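Local coordinates for pseudoalteromonas arctica PAMC 21717 (Pseudoalteromonas arctica, PDB 5YL7), which hydrolyses proteins as a cold-active, calcium-binding serine protease of the subtilase family, at residues 52-57 / 127-132; 105-110 / 119-124; 165-170 / 195-200; 169-174 / 283-288. All coordinates share one frame; numbering follows the deposited sequence.

Interaction 1: 52-57 / 127-132; sequences ANILPG and VVPVRV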
loop_
_atom_site.group_PDB
_atom_site.type_symbol
_atom_site.label_atom_id
_atom_site.label_comp_id
_atom_site.label_asym_id
_atom_site.label_seq_id
_atom_site.Cartn_x
_atom_site.Cartn_y
_atom_site.Cartn_z
ATOM N N ALA A 52 -4.514 -2.976 -16.683
ATOM C CA ALA A 52 -5.925 -2.704 -16.917
ATOM C C ALA A 52 -6.646 -2.019 -15.780
ATOM O O ALA A 52 -7.712 -1.447 -15.908
ATOM C CB ALA A 52 -6.696 -3.940 -17.272
ATOM N N ASN A 53 -6.066 -2.179 -14.516
ATOM C CA ASN A 53 -6.634 -1.553 -13.343
ATOM C C ASN A 53 -5.945 -0.294 -12.969
ATOM O O ASN A 53 -6.231 0.264 -11.859
ATOM C CB ASN A 53 -6.646 -2.545 -12.169
ATOM C CG ASN A 53 -7.687 -3.601 -12.290
ATOM O OD1 ASN A 53 -8.564 -3.494 -13.189
ATOM N ND2 ASN A 53 -7.623 -4.633 -11.460
ATOM N N ILE A 54 -5.087 0.278 -13.775
ATOM C CA ILE A 54 -4.387 1.555 -13.529
ATOM C C ILE A 54 -5.126 2.701 -14.213
ATOM O O ILE A 54 -5.458 2.555 -15.424
ATOM C CB ILE A 54 -2.942 1.443 -13.993
ATOM C CG1 ILE A 54 -2.154 0.453 -13.195
ATOM C CG2 ILE A 54 -2.246 2.812 -14.070
ATOM C CD1 ILE A 54 -1.830 0.864 -11.805
ATOM N N LEU A 55 -5.362 3.760 -13.528
ATOM C CA LEU A 55 -5.891 5.021 -14.027
ATOM C C LEU A 55 -4.764 6.005 -14.192
ATOM O O LEU A 55 -3.670 5.854 -13.659
ATOM C CB LEU A 55 -6.913 5.587 -13.058
ATOM C CG LEU A 55 -8.217 4.836 -12.993
ATOM C CD1 LEU A 55 -8.998 5.319 -11.775
ATOM C CD2 LEU A 55 -8.992 5.130 -14.296
ATOM N N PRO A 56 -4.950 7.103 -14.943
ATOM C CA PRO A 56 -3.994 8.142 -14.970
ATOM C C PRO A 56 -3.701 8.666 -13.565
ATOM O O PRO A 56 -4.578 8.737 -12.710
ATOM C CB PRO A 56 -4.715 9.284 -15.758
ATOM C CG PRO A 56 -5.640 8.541 -16.649
ATOM C CD PRO A 56 -6.109 7.385 -15.788
ATOM N N GLY A 57 -2.463 9.043 -13.337
ATOM C CA GLY A 57 -1.992 9.564 -12.028
ATOM C C GLY A 57 -1.200 10.788 -12.155
ATOM O O GLY A 57 -1.414 11.633 -13.048
ATOM N N VAL A 127 -6.598 1.690 -9.462
ATOM C CA VAL A 127 -5.498 2.360 -8.762
ATOM C C VAL A 127 -5.080 3.609 -9.513
ATOM O O VAL A 127 -4.826 3.556 -10.731
ATOM C CB VAL A 127 -4.328 1.454 -8.580
ATOM C CG1 VAL A 127 -3.026 2.184 -8.174
ATOM C CG2 VAL A 127 -4.632 0.384 -7.560
ATOM N N VAL A 128 -4.982 4.703 -8.757
ATOM C CA VAL A 128 -4.338 5.947 -9.266
ATOM C C VAL A 128 -2.941 5.943 -8.727
ATOM O O VAL A 128 -2.718 6.033 -7.493
ATOM C CB VAL A 128 -5.089 7.199 -8.825
ATOM C CG1 VAL A 128 -4.358 8.471 -9.101
ATOM C CG2 VAL A 128 -6.453 7.222 -9.458
ATOM N N PRO A 129 -1.928 5.839 -9.545
ATOM C CA PRO A 129 -0.570 5.884 -9.115
ATOM C C PRO A 129 -0.100 7.292 -8.890
ATOM O O PRO A 129 -0.233 8.126 -9.775
ATOM C CB PRO A 129 0.205 5.236 -10.265
ATOM C CG PRO A 129 -0.619 5.592 -11.480
ATOM C CD PRO A 129 -2.048 5.625 -11.014
ATOM N N VAL A 130 0.355 7.609 -7.688
ATOM C CA VAL A 130 0.876 8.929 -7.339
ATOM C C VAL A 130 2.292 8.746 -6.991
ATOM O O VAL A 130 2.643 8.172 -5.943
ATOM C CB VAL A 130 0.032 9.585 -6.232
ATOM C CG1 VAL A 130 0.517 11.011 -5.993
ATOM C CG2 VAL A 130 -1.422 9.581 -6.587
ATOM N N ARG A 131 3.188 9.157 -7.887
ATOM C CA ARG A 131 4.588 8.924 -7.742
ATOM C C ARG A 131 5.193 9.992 -6.841
ATOM O O ARG A 131 5.223 11.164 -7.221
ATOM C CB ARG A 131 5.337 8.784 -9.083
ATOM C CG ARG A 131 6.797 8.616 -8.931
ATOM C CD ARG A 131 7.432 8.140 -10.232
ATOM N NE ARG A 131 8.832 7.892 -9.981
ATOM C CZ ARG A 131 9.899 8.611 -10.354
ATOM N NH1 ARG A 131 9.746 9.673 -11.106
ATOM N NH2 ARG A 131 11.091 8.277 -9.945
ATOM N N VAL A 132 5.684 9.588 -5.687
ATOM C CA VAL A 132 6.269 10.495 -4.708
ATOM C C VAL A 132 7.616 10.078 -4.254
ATOM O O VAL A 132 8.295 10.896 -3.571
ATOM C CB VAL A 132 5.319 10.688 -3.510
ATOM C CG1 VAL A 132 3.936 11.239 -3.914
ATOM C CG2 VAL A 132 5.179 9.425 -2.689
#

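Interaction 2: 105-110 / 119-124; sequences AGTVAA and AGVAYN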
loop_
_atom_site.group_PDB
_atom_site.type_symbol
_atom_site.label_atom_id
_atom_site.label_comp_id
_atom_site.label_asym_id
_atom_site.label_seq_id
_atom_site.Cartn_x
_atom_site.Cartn_y
_atom_site.Cartn_z
ATOM N N ALA A 105 0.934 -1.768 -5.682
ATOM C CA ALA A 105 -0.281 -1.636 -6.476
ATOM C C ALA A 105 -0.923 -2.990 -6.820
ATOM O O ALA A 105 -2.146 -3.064 -6.899
ATOM C CB ALA A 105 -0.031 -0.813 -7.736
ATOM N N GLY A 106 -0.068 -3.988 -7.106
ATOM C CA GLY A 106 -0.617 -5.316 -7.372
ATOM C C GLY A 106 -1.322 -5.963 -6.207
ATOM O O GLY A 106 -2.327 -6.660 -6.393
ATOM N N THR A 107 -0.842 -5.674 -4.973
ATOM C CA THR A 107 -1.573 -6.183 -3.837
ATOM C C THR A 107 -2.932 -5.540 -3.756
ATOM O O THR A 107 -3.946 -6.191 -3.457
ATOM C CB THR A 107 -0.781 -5.968 -2.498
ATOM O OG1 THR A 107 0.472 -6.669 -2.658
ATOM C CG2 THR A 107 -1.530 -6.399 -1.329
ATOM N N VAL A 108 -3.003 -4.240 -4.037
ATOM C CA VAL A 108 -4.321 -3.579 -4.012
ATOM C C VAL A 108 -5.248 -4.092 -5.116
ATOM O O VAL A 108 -6.423 -4.425 -4.820
ATOM C CB VAL A 108 -4.200 -2.057 -4.159
ATOM C CG1 VAL A 108 -5.600 -1.416 -4.215
ATOM C CG2 VAL A 108 -3.340 -1.491 -3.004
ATOM N N ALA A 109 -4.765 -4.214 -6.331
ATOM C CA ALA A 109 -5.674 -4.389 -7.470
ATOM C C ALA A 109 -4.999 -5.054 -8.693
ATOM O O ALA A 109 -5.386 -4.749 -9.823
ATOM C CB ALA A 109 -6.334 -3.082 -7.810
ATOM N N ALA A 110 -4.175 -6.080 -8.529
ATOM C CA ALA A 110 -3.778 -6.898 -9.667
ATOM C C ALA A 110 -5.053 -7.419 -10.327
ATOM O O ALA A 110 -6.054 -7.743 -9.720
ATOM C CB ALA A 110 -2.909 -8.057 -9.290
ATOM N N ALA A 119 -3.537 -12.512 -7.922
ATOM C CA ALA A 119 -4.733 -11.798 -7.654
ATOM C C ALA A 119 -4.464 -10.560 -6.817
ATOM O O ALA A 119 -3.371 -10.418 -6.245
ATOM C CB ALA A 119 -5.734 -12.722 -6.962
ATOM N N GLY A 120 -5.439 -9.670 -6.809
ATOM C CA GLY A 120 -5.390 -8.453 -6.004
ATOM C C GLY A 120 -6.467 -8.498 -4.967
ATOM O O GLY A 120 -7.503 -9.166 -5.080
ATOM N N VAL A 121 -6.318 -7.739 -3.852
ATOM C CA VAL A 121 -7.294 -7.735 -2.772
ATOM C C VAL A 121 -8.585 -7.115 -3.208
ATOM O O VAL A 121 -9.668 -7.644 -2.895
ATOM C CB VAL A 121 -6.683 -6.988 -1.563
ATOM C CG1 VAL A 121 -7.718 -6.808 -0.476
ATOM C CG2 VAL A 121 -5.472 -7.750 -1.032
ATOM N N ALA A 122 -8.523 -5.953 -3.835
ATOM C CA ALA A 122 -9.693 -5.225 -4.329
ATOM C C ALA A 122 -9.605 -5.202 -5.832
ATOM O O ALA A 122 -9.438 -4.168 -6.462
ATOM C CB ALA A 122 -9.802 -3.844 -3.739
ATOM N N TYR A 123 -9.795 -6.390 -6.456
ATOM C CA TYR A 123 -9.426 -6.603 -7.836
ATOM C C TYR A 123 -10.380 -5.958 -8.850
ATOM O O TYR A 123 -9.980 -5.878 -10.051
ATOM C CB TYR A 123 -9.195 -8.069 -8.138
ATOM C CG TYR A 123 -10.343 -8.983 -7.851
ATOM C CD1 TYR A 123 -11.435 -9.084 -8.725
ATOM C CD2 TYR A 123 -10.352 -9.794 -6.784
ATOM C CE1 TYR A 123 -12.458 -10.010 -8.521
ATOM C CE2 TYR A 123 -11.364 -10.695 -6.532
ATOM C CZ TYR A 123 -12.376 -10.804 -7.443
ATOM O OH TYR A 123 -13.349 -11.803 -7.234
ATOM N N ASN A 124 -11.523 -5.472 -8.417
ATOM C CA ASN A 124 -12.393 -4.655 -9.332
ATOM C C ASN A 124 -12.348 -3.178 -9.022
ATOM O O ASN A 124 -13.020 -2.407 -9.654
ATOM C CB ASN A 124 -13.819 -5.192 -9.321
ATOM C CG ASN A 124 -13.988 -6.451 -10.114
ATOM O OD1 ASN A 124 -13.327 -6.695 -11.097
ATOM N ND2 ASN A 124 -14.794 -7.343 -9.564
HETATM O O HOH W 1 -0.670 -9.233 -5.964
#

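Interaction 3: 165-170 / 195-200; sequences ADVINM and VVVIAA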
loop_
_atom_site.group_PDB
_atom_site.type_symbol
_atom_site.label_atom_id
_atom_site.label_comp_id
_atom_site.label_asym_id
_atom_site.label_seq_id
_atom_site.Cartn_x
_atom_site.Cartn_y
_atom_site.Cartn_z
ATOM N N ALA A 165 -9.622 9.777 -5.059
ATOM C CA ALA A 165 -9.537 8.473 -4.389
ATOM C C ALA A 165 -10.445 8.338 -3.210
ATOM O O ALA A 165 -10.600 9.275 -2.433
ATOM C CB ALA A 165 -8.116 8.138 -4.025
ATOM N N ASP A 166 -10.996 7.174 -3.027
ATOM C CA ASP A 166 -11.664 6.776 -1.807
ATOM C C ASP A 166 -10.725 6.351 -0.678
ATOM O O ASP A 166 -11.000 6.505 0.486
ATOM C CB ASP A 166 -12.618 5.609 -2.126
ATOM C CG ASP A 166 -13.579 5.928 -3.225
ATOM O OD1 ASP A 166 -14.470 6.730 -2.928
ATOM O OD2 ASP A 166 -13.473 5.527 -4.375
ATOM N N VAL A 167 -9.570 5.843 -1.121
ATOM C CA VAL A 167 -8.580 5.243 -0.180
ATOM C C VAL A 167 -7.198 5.741 -0.657
ATOM O O VAL A 167 -6.951 5.715 -1.864
ATOM C CB VAL A 167 -8.624 3.727 -0.229
ATOM C CG1 VAL A 167 -7.595 3.109 0.708
ATOM C CG2 VAL A 167 -9.996 3.191 -0.003
ATOM N N ILE A 168 -6.348 6.124 0.279
ATOM C CA ILE A 168 -4.905 6.363 0.011
ATOM C C ILE A 168 -4.160 5.273 0.701
ATOM O O ILE A 168 -4.386 4.970 1.898
ATOM C CB ILE A 168 -4.482 7.723 0.515
ATOM C CG1 ILE A 168 -4.961 8.831 -0.483
ATOM C CG2 ILE A 168 -3.021 7.839 0.779
ATOM C CD1 ILE A 168 -4.921 10.204 0.111
ATOM N N ASN A 169 -3.186 4.697 0.006
ATOM C CA ASN A 169 -2.157 3.806 0.590
ATOM C C ASN A 169 -0.819 4.467 0.580
ATOM O O ASN A 169 -0.340 4.916 -0.476
ATOM C CB ASN A 169 -2.117 2.471 -0.193
ATOM C CG ASN A 169 -1.208 1.480 0.457
ATOM O OD1 ASN A 169 -1.632 0.707 1.315
ATOM N ND2 ASN A 169 0.116 1.532 0.116
ATOM N N MET A 170 -0.169 4.546 1.735
ATOM C CA MET A 170 1.208 5.048 1.867
ATOM C C MET A 170 2.020 3.982 2.516
ATOM O O MET A 170 2.181 3.841 3.758
ATOM C CB MET A 170 1.322 6.331 2.727
ATOM C CG MET A 170 0.819 7.536 1.892
ATOM S SD MET A 170 1.269 9.135 2.682
ATOM C CE MET A 170 0.020 8.878 3.377
ATOM N N VAL A 195 -10.072 7.845 3.130
ATOM C CA VAL A 195 -9.394 7.159 4.230
ATOM C C VAL A 195 -7.931 6.954 3.892
ATOM O O VAL A 195 -7.586 6.673 2.738
ATOM C CB VAL A 195 -10.132 5.862 4.611
ATOM C CG1 VAL A 195 -10.028 4.801 3.539
ATOM C CG2 VAL A 195 -9.670 5.290 5.952
ATOM N N VAL A 196 -7.080 7.073 4.908
ATOM C CA VAL A 196 -5.624 7.061 4.713
ATOM C C VAL A 196 -5.035 5.858 5.441
ATOM O O VAL A 196 -5.148 5.823 6.672
ATOM C CB VAL A 196 -5.012 8.380 5.174
ATOM C CG1 VAL A 196 -3.518 8.359 4.890
ATOM C CG2 VAL A 196 -5.624 9.549 4.428
ATOM N N VAL A 197 -4.420 4.944 4.711
ATOM C CA VAL A 197 -3.844 3.724 5.253
ATOM C C VAL A 197 -2.364 3.771 5.094
ATOM O O VAL A 197 -1.869 4.038 4.003
ATOM C CB VAL A 197 -4.464 2.508 4.484
ATOM C CG1 VAL A 197 -3.877 1.197 5.049
ATOM C CG2 VAL A 197 -5.986 2.485 4.634
ATOM N N ILE A 198 -1.624 3.466 6.196
ATOM C CA ILE A 198 -0.194 3.710 6.261
ATOM C C ILE A 198 0.527 2.528 6.878
ATOM O O ILE A 198 0.050 1.874 7.818
ATOM C CB ILE A 198 0.120 4.981 7.075
ATOM C CG1 ILE A 198 -0.666 6.161 6.464
ATOM C CG2 ILE A 198 1.626 5.239 7.078
ATOM C CD1 ILE A 198 -0.463 7.500 7.138
ATOM N N ALA A 199 1.685 2.200 6.281
ATOM C CA ALA A 199 2.624 1.235 6.866
ATOM C C ALA A 199 3.288 1.770 8.097
ATOM O O ALA A 199 3.875 2.852 8.094
ATOM C CB ALA A 199 3.657 0.868 5.878
ATOM N N ALA A 200 3.317 0.965 9.182
ATOM C CA ALA A 200 3.889 1.487 10.491
ATOM C C ALA A 200 5.331 1.521 10.489
ATOM O O ALA A 200 5.918 2.201 11.440
ATOM C CB ALA A 200 3.403 0.629 11.612
#

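Interaction 4: 169-174 / 283-288; sequences NMSLGG and AAPHVA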
loop_
_atom_site.group_PDB
_atom_site.type_symbol
_atom_site.label_atom_id
_atom_site.label_comp_id
_atom_site.label_asym_id
_atom_site.label_seq_id
_atom_site.Cartn_x
_atom_site.Cartn_y
_atom_site.Cartn_z
ATOM N N ASN A 169 -3.186 4.697 0.006
ATOM C CA ASN A 169 -2.157 3.806 0.590
ATOM C C ASN A 169 -0.819 4.467 0.580
ATOM O O ASN A 169 -0.340 4.916 -0.476
ATOM C CB ASN A 169 -2.117 2.471 -0.193
ATOM C CG ASN A 169 -1.208 1.480 0.457
ATOM O OD1 ASN A 169 -1.632 0.707 1.315
ATOM N ND2 ASN A 169 0.116 1.532 0.116
ATOM N N MET A 170 -0.169 4.546 1.735
ATOM C CA MET A 170 1.208 5.048 1.867
ATOM C C MET A 170 2.020 3.982 2.516
ATOM O O MET A 170 2.181 3.841 3.758
ATOM C CB MET A 170 1.322 6.331 2.727
ATOM C CG MET A 170 0.819 7.536 1.892
ATOM S SD MET A 170 1.269 9.135 2.682
ATOM C CE MET A 170 0.020 8.878 3.377
ATOM N N SER A 171 2.750 3.230 1.682
ATOM C CA SER A 171 3.723 2.184 2.098
ATOM C C SER A 171 5.077 2.836 2.145
ATOM O O SER A 171 5.979 2.540 1.324
ATOM C CB SER A 171 3.663 1.054 1.109
ATOM O OG SER A 171 2.517 0.273 1.296
ATOM N N LEU A 172 5.272 3.791 3.022
ATOM C CA LEU A 172 6.468 4.659 3.088
ATOM C C LEU A 172 6.581 5.266 4.431
ATOM O O LEU A 172 5.585 5.268 5.212
ATOM C CB LEU A 172 6.415 5.712 1.940
ATOM C CG LEU A 172 5.239 6.704 2.026
ATOM C CD1 LEU A 172 5.455 7.833 3.066
ATOM C CD2 LEU A 172 4.932 7.387 0.707
ATOM N N GLY A 173 7.739 5.744 4.769
ATOM C CA GLY A 173 7.883 6.497 6.017
ATOM C C GLY A 173 9.302 6.756 6.395
ATOM O O GLY A 173 10.245 6.505 5.631
ATOM N N GLY A 174 9.422 7.314 7.566
ATOM C CA GLY A 174 10.763 7.687 8.078
ATOM C C GLY A 174 10.638 7.856 9.578
ATOM O O GLY A 174 9.616 7.624 10.157
ATOM N N ALA A 283 1.910 -5.127 4.126
ATOM C CA ALA A 283 0.702 -5.239 4.970
ATOM C C ALA A 283 -0.294 -4.135 4.666
ATOM O O ALA A 283 -1.505 -4.375 4.536
ATOM C CB ALA A 283 1.152 -5.205 6.437
ATOM N N ALA A 284 0.172 -2.899 4.555
ATOM C CA ALA A 284 -0.720 -1.754 4.272
ATOM C C ALA A 284 -1.637 -1.940 3.077
ATOM O O ALA A 284 -2.840 -1.697 3.249
ATOM C CB ALA A 284 0.092 -0.453 4.205
ATOM N N PRO A 285 -1.161 -2.390 1.944
ATOM C CA PRO A 285 -2.111 -2.489 0.746
ATOM C C PRO A 285 -3.111 -3.582 0.959
ATOM O O PRO A 285 -4.173 -3.512 0.312
ATOM C CB PRO A 285 -1.180 -2.702 -0.424
ATOM C CG PRO A 285 0.091 -3.238 0.220
ATOM C CD PRO A 285 0.238 -2.464 1.449
ATOM N N HIS A 286 -2.866 -4.590 1.780
ATOM C CA HIS A 286 -3.959 -5.506 2.155
ATOM C C HIS A 286 -5.056 -4.740 2.802
ATOM O O HIS A 286 -6.279 -4.948 2.520
ATOM C CB HIS A 286 -3.454 -6.631 3.045
ATOM C CG HIS A 286 -2.628 -7.707 2.372
ATOM N ND1 HIS A 286 -1.271 -7.654 2.219
ATOM C CD2 HIS A 286 -3.015 -8.908 1.811
ATOM C CE1 HIS A 286 -0.900 -8.777 1.602
ATOM N NE2 HIS A 286 -1.921 -9.561 1.361
ATOM N N VAL A 287 -4.723 -3.871 3.756
ATOM C CA VAL A 287 -5.713 -3.085 4.469
ATOM C C VAL A 287 -6.377 -2.032 3.547
ATOM O O VAL A 287 -7.608 -1.864 3.643
ATOM C CB VAL A 287 -5.096 -2.453 5.711
ATOM C CG1 VAL A 287 -6.085 -1.590 6.486
ATOM C CG2 VAL A 287 -4.483 -3.508 6.558
ATOM N N ALA A 288 -5.622 -1.411 2.680
ATOM C CA ALA A 288 -6.196 -0.474 1.720
ATOM C C ALA A 288 -7.162 -1.192 0.833
ATOM O O ALA A 288 -8.204 -0.645 0.521
ATOM C CB ALA A 288 -5.088 0.215 0.935
#

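Interaction 1: 52-57 / 127-132
Residues 53-55 run alongside the strand beginning at Val127 in the same direction and make a single beta bridge centred on Ile54: Val127 N donates to Asn53 O (2.8 Å) and Leu55 N donates to Val127 O (2.9 Å), so both polar groups of Val127 are held by the incoming loop. Further on, Gly57 CA lies 3.2 Å from Pro129 O in a CA-H...O contact. The side chain of Ile54 runs next to that of Val127, pointing the same way. With CG1 beside its own backbone N (chi1 -65°), its CD1 comes to 4.0 Å from Val127 CG1, while the other branch places CG2 4.1 Å from Pro129 CG. An alanine here would lose both branches and is likely to open a gap over Val127 and Pro129. Leu55 crosses Val128 at a slant, its CD1 3.9 Å from Val128 CG2, and Val128 CG1 rests 3.6 Å from Pro56 O. The bridge leads the loop into strand 58-59, whose Tyr58 is paired with Pro129 through a backbone hydrogen bond at the outer side of the parallel sheet. Strand 36-41 pairs with Val128 and Val130 on the other side, Trp149 of helix 140-150 packs on both valines, and Asn53 ND2 hydrogen-bonds to Ala109 O near the end of helix 100-109.

Interaction 2: 105-110 / 119-124
The chain at 119-122 comes back against the last turn of helix 100-109 and takes up two of its carbonyls: Val121 N donates to Thr107 O (2.9 Å, 174° at the hydrogen) and Ala122 N to Val108 O (2.8 Å). The loop amides thus satisfy buried oxygens that the helix, running out of turns, has no amide of its own to meet. Gly120 sits tight against this end, its CA 3.6 Å from Gly106 O, and a side-chain carbon on it would run into Ala110 N. A water links the carbonyls of Gly106 and Ala119, donating to both, though its bond to Gly106 O is weak. The excursion between the segments is the calcium loop of the subtilase fold: Val111, Asn114, Glu116 and Val118 all belong to a calcium site, so the closure of its two ends lies right beside the metal. Among the side chains, Val121 lies next to Thr107, pointing the same way; with CG1 anti to the valine's backbone N (chi1 173°), CG2 falls beside that N and reaches 3.3 Å from Thr107 O and 4.2 Å from Thr107 CG2. Ala110 CB packs 3.8 Å from Ala119 C, and Ala109 CB is 3.6 Å from Ala122 O. Tyr123 touches Ala110 O through CB (3.5 Å), while its ring has Gly120 O at the edge, in plane, and meets Trp27 edge-to-face.

Interaction 3: 165-170 / 195-200
Val195 holds CG1 between its backbone N and carbonyl carbon (chi1 69°), and this methyl therefore meets Val167 CG2 at 3.9 Å and stands 3.6 Å from Asp166 O. On the other face Ile168 turns CG1 beside its own N (chi1 -78°), which leaves CG2 to approach Val196 CG1 at 4.2 Å, the two side chains lying side by side. Met170 joins the Ile168 face; the modelled position of its CE is doubtful, and the end of the side chain lies only roughly toward Val196 and Ile198. These are consecutive strands of the parallel sheet of the subtilase fold, linked through helix 180-191 in a beta-alpha-beta crossover. Their directions differ by 18°, and the pairing is regular: Val195 N to Asp166 O, Ile168 N to Val195 O, Val197 N to Ile168 O, Met170 N to Val197 O and Ala199 N to Met170 O. Four of the five are nearly straight, Val195 N to Asp166 O more bent; the two end bonds are longer, at 3.1 Å. Side chains alternate between the faces. Ile143 and Ile147 of helix 140-150 cover Met170, and Ile147 also touches Ile168; helix 280-297 covers the face of Val167, Asn169 and Val197. Asp166 OD2 is hydrogen-bonded to Val36 N of the strand beyond.

Interaction 4: 169-174 / 283-288
The Ser-Met-Ala-Ala-Pro-His signature of subtilases, where Ser281 is probably the nucleophile of a Ser-His-Asp triad with His100 and Asp41, forms the first turns of helix 280-297, and here those turns press Ala284, Pro285 and Ala288 onto Asn169 near the end of strand 167-170 and Ser171 just beyond it. Asn169 directs its CB at the helix. With CG anti to the backbone N (chi1 -173°), the amide lies over the turn of Ala284 to Ala288, CG 4.1 Å from Pro285 CA, while CB packs 3.9 Å from Ala288 CB. An alanine in its place would keep the CB contact with Ala288 but is likely to leave a gap where the side chain lies against Ala284 and Pro285. Ser171 is the centre of an inverse gamma turn that swings the chain off the sheet; its OG stands 3.6 Å from Pro285 CD and 3.9 Å from Ala284 CB, and hydrogen-bonds to Ser281 O. The backbone of Gly173, further along, hydrogen-bonds to a bound peptide, consistent with this segment bordering the substrate cleft. Around the pair, helix 100-109 closes in from another side, Val104 touching Asn169 and His100 touching Ser171, with Thr107 and Val108 on Pro285; Val287 of the helix packs on strands 219-224 and 242-245.

Along the chain, interaction 2 falls within the span that interaction 1 closes; interactions 3 and 4 then start from the same strand, 167-170. Interactions 3 and 4 have centres 6 Å apart and share Asn169 and Met170, whereas the other pairs lie 13 to 15 Å apart. Interactions 1, 3 and 4 all reach the seven-stranded parallel sheet, interaction 1 toward its outer side. Interaction 2 rests on helix 100-109, which touches interaction 1 where Ala109 packs on Val127 and interaction 4 where Thr107 packs on His286. The helices carrying the probable catalytic His100 and Ser281 are thereby packed on each other and on the central strands.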